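Local coordinates for protein Azi13 (Streptomyces sahachiroi, PDB 5HMB) that is a hotdog-fold thioesterase of the PaaI family that acts in azinomycin biosynthesis, probably on a naphthoate thioester, at residues V101-G104 against V109-V112. Numbering follows the deposited sequence.
Sequences VHRG and VWSV. With SO4 (sulfate ion), chain B; SO4 (sulfate ion), chain C.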
ATOM      1  N   VAL A 101      -7.799 -11.977   5.920  1.00 38.70           N
ATOM      2  CA  VAL A 101      -6.420 -12.334   5.639  1.00 40.53           C
ATOM      3  C   VAL A 101      -5.692 -12.734   6.912  1.00 43.58           C
ATOM      4  O   VAL A 101      -5.006 -13.754   6.936  1.00 43.01           O
ATOM      5  CB  VAL A 101      -5.685 -11.173   4.933  1.00 34.59           C
ATOM      6  CG1 VAL A 101      -4.203 -11.495   4.830  1.00 37.76           C
ATOM      7  CG2 VAL A 101      -6.296 -10.879   3.559  1.00 32.49           C
ATOM      8  N   HIS A 102      -5.845 -11.933   7.967  1.00 36.28           N
ATOM      9  CA  HIS A 102      -5.228 -12.194   9.269  1.00 39.44           C
ATOM     10  C   HIS A 102      -6.122 -11.622  10.357  1.00 46.11           C
ATOM     11  O   HIS A 102      -6.575 -10.481  10.241  1.00 37.93           O
ATOM     12  CB  HIS A 102      -3.841 -11.560   9.345  1.00 40.20           C
ATOM     13  CG  HIS A 102      -3.253 -11.512  10.722  1.00 45.39           C
ATOM     14  ND1 HIS A 102      -2.391 -12.478  11.195  1.00 52.29           N
ATOM     15  CD2 HIS A 102      -3.373 -10.597  11.715  1.00 43.71           C
ATOM     16  CE1 HIS A 102      -2.016 -12.170  12.425  1.00 46.72           C
ATOM     17  NE2 HIS A 102      -2.598 -11.033  12.764  1.00 48.09           N
ATOM     18  N   ARG A 103      -6.371 -12.410  11.402  1.00 45.87           N
ATOM     19  CA  ARG A 103      -7.216 -11.993  12.522  1.00 49.25           C
ATOM     20  C   ARG A 103      -6.521 -12.472  13.790  1.00 47.04           C
ATOM     21  O   ARG A 103      -6.592 -13.656  14.131  1.00 48.91           O
ATOM     22  CB  ARG A 103      -8.625 -12.561  12.393  1.00 51.96           C
ATOM     23  CG  ARG A 103      -9.415 -11.959  11.236  1.00 43.01           C
ATOM     24  CD  ARG A 103     -10.707 -12.730  10.967  1.00 49.62           C
ATOM     25  NE  ARG A 103     -10.449 -14.155  10.768  1.00 44.91           N
ATOM     26  CZ  ARG A 103     -11.388 -15.068  10.540  1.00 49.69           C
ATOM     27  NH1 ARG A 103     -12.665 -14.721  10.473  1.00 53.15           N
ATOM     28  NH2 ARG A 103     -11.048 -16.338  10.387  1.00 55.33           N
ATOM     29  N   GLY A 104      -5.821 -11.564  14.461  1.00 45.87           N
ATOM     30  CA  GLY A 104      -5.043 -11.944  15.629  1.00 38.58           C
ATOM     31  C   GLY A 104      -5.385 -11.170  16.889  1.00 50.91           C
ATOM     32  O   GLY A 104      -6.491 -10.634  17.026  1.00 47.46           O
ATOM     33  N   VAL A 109      -6.412  -7.910   9.258  1.00 38.28           N
ATOM     34  CA  VAL A 109      -6.344  -7.491   7.862  1.00 36.67           C
ATOM     35  C   VAL A 109      -7.425  -8.231   7.084  1.00 37.11           C
ATOM     36  O   VAL A 109      -7.540  -9.456   7.188  1.00 41.74           O
ATOM     37  CB  VAL A 109      -4.960  -7.760   7.243  1.00 37.44           C
ATOM     38  CG1 VAL A 109      -4.975  -7.376   5.765  1.00 35.97           C
ATOM     39  CG2 VAL A 109      -3.897  -6.989   7.978  1.00 33.71           C
ATOM     40  N   TRP A 110      -8.204  -7.488   6.298  1.00 34.79           N
ATOM     41  CA  TRP A 110      -9.247  -8.037   5.449  1.00 30.56           C
ATOM     42  C   TRP A 110      -9.007  -7.601   4.008  1.00 43.66           C
ATOM     43  O   TRP A 110      -8.430  -6.543   3.759  1.00 36.88           O
ATOM     44  CB  TRP A 110     -10.639  -7.578   5.897  1.00 38.33           C
ATOM     45  CG  TRP A 110     -11.042  -8.199   7.180  1.00 36.92           C
ATOM     46  CD1 TRP A 110     -10.546  -7.915   8.424  1.00 42.60           C
ATOM     47  CD2 TRP A 110     -12.005  -9.244   7.354  1.00 40.13           C
ATOM     48  NE1 TRP A 110     -11.158  -8.718   9.367  1.00 44.20           N
ATOM     49  CE2 TRP A 110     -12.053  -9.543   8.733  1.00 43.26           C
ATOM     50  CE3 TRP A 110     -12.833  -9.957   6.477  1.00 41.51           C
ATOM     51  CZ2 TRP A 110     -12.902 -10.527   9.256  1.00 47.79           C
ATOM     52  CZ3 TRP A 110     -13.674 -10.931   6.997  1.00 51.65           C
ATOM     53  CH2 TRP A 110     -13.700 -11.206   8.373  1.00 50.85           C
ATOM     54  N   SER A 111      -9.460  -8.426   3.066  1.00 40.15           N
ATOM     55  CA  SER A 111      -9.369  -8.154   1.634  1.00 41.05           C
ATOM     56  C   SER A 111     -10.778  -8.037   1.072  1.00 41.25           C
ATOM     57  O   SER A 111     -11.602  -8.938   1.256  1.00 41.54           O
ATOM     58  CB  SER A 111      -8.596  -9.266   0.918  1.00 39.11           C
ATOM     59  OG  SER A 111      -8.647  -9.106  -0.483  1.00 46.89           O
ATOM     60  N   VAL A 112     -11.062  -6.928   0.404  1.00 36.59           N
ATOM     61  CA  VAL A 112     -12.398  -6.639  -0.094  1.00 40.19           C
ATOM     62  C   VAL A 112     -12.324  -6.539  -1.608  1.00 44.82           C
ATOM     63  O   VAL A 112     -11.574  -5.708  -2.143  1.00 44.89           O
ATOM     64  CB  VAL A 112     -12.963  -5.345   0.507  1.00 41.88           C
ATOM     65  CG1 VAL A 112     -14.367  -5.118   0.029  1.00 36.80           C
ATOM     66  CG2 VAL A 112     -12.907  -5.393   2.020  1.00 40.35           C
TER
HETATM   67  S   SO4 B 301      -7.351 -15.897  10.326  1.00 92.35           S
HETATM   68  O1  SO4 B 301      -8.189 -16.541  11.348  1.00 83.28           O
HETATM   69  O2  SO4 B 301      -6.155 -15.302  10.927  1.00 63.01           O
HETATM   70  O3  SO4 B 301      -6.950 -16.903   9.343  1.00 83.17           O
HETATM   71  O4  SO4 B 301      -8.087 -14.828   9.655  1.00 60.14           O
HETATM   72  S   SO4 C 302      -1.521  -9.902  16.044  1.00 61.86           S
HETATM   73  O1  SO4 C 302      -1.523 -11.367  16.103  1.00 67.94           O
HETATM   74  O2  SO4 C 302      -1.620  -9.318  17.385  1.00 50.32           O
HETATM   75  O3  SO4 C 302      -0.287  -9.462  15.406  1.00 52.57           O
HETATM   76  O4  SO4 C 302      -2.677  -9.444  15.278  1.00 56.42           O
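Val-101 and His-102 share one acceptor, Val-109 O. Val-101 N reaches it at 2.8 Å, tilted from the carbonyl plane; His-102 N reaches it at 3.1 Å, in that plane on a lone pair. Val-109 N returns a bond to His-102 O. Val-101 is the extra residue of the bulge, and its CB points toward the other strand, 4.0 Å from Val-109 CG1. Val-101 CG2 lies beside its own backbone N and meets Ser-111 CB. Arg-103 has CG beside its backbone N (chi1 -69°) and an extended chi2, which bring CD within 3.5 Å of Trp-110 CZ2. Guanidinium and indole planes are nearly perpendicular, 85° apart. Trp-110 NE1 bonds to Gln-108 OE1, while the indole packs on Ala-60 and Ala-63 of helix 49-68. Both sulfates probably come from the crystallisation liquor. A bend at chi3 (-54°) brings Arg-103 NE to one, 2.7 Å from its O4. NE and NH2 meet this ion near the guanidinium plane, and Arg-103 N gives a third bond. The His-102 ring meets the other sulfate edge-on, with NE2 3.0 Å from O4, and stacks on Phe-84 of the second subunit. The arrangement is a classic beta bulge in the hairpin of strands 102-103 and 107-115, part of the antiparallel sheet of a hotdog fold.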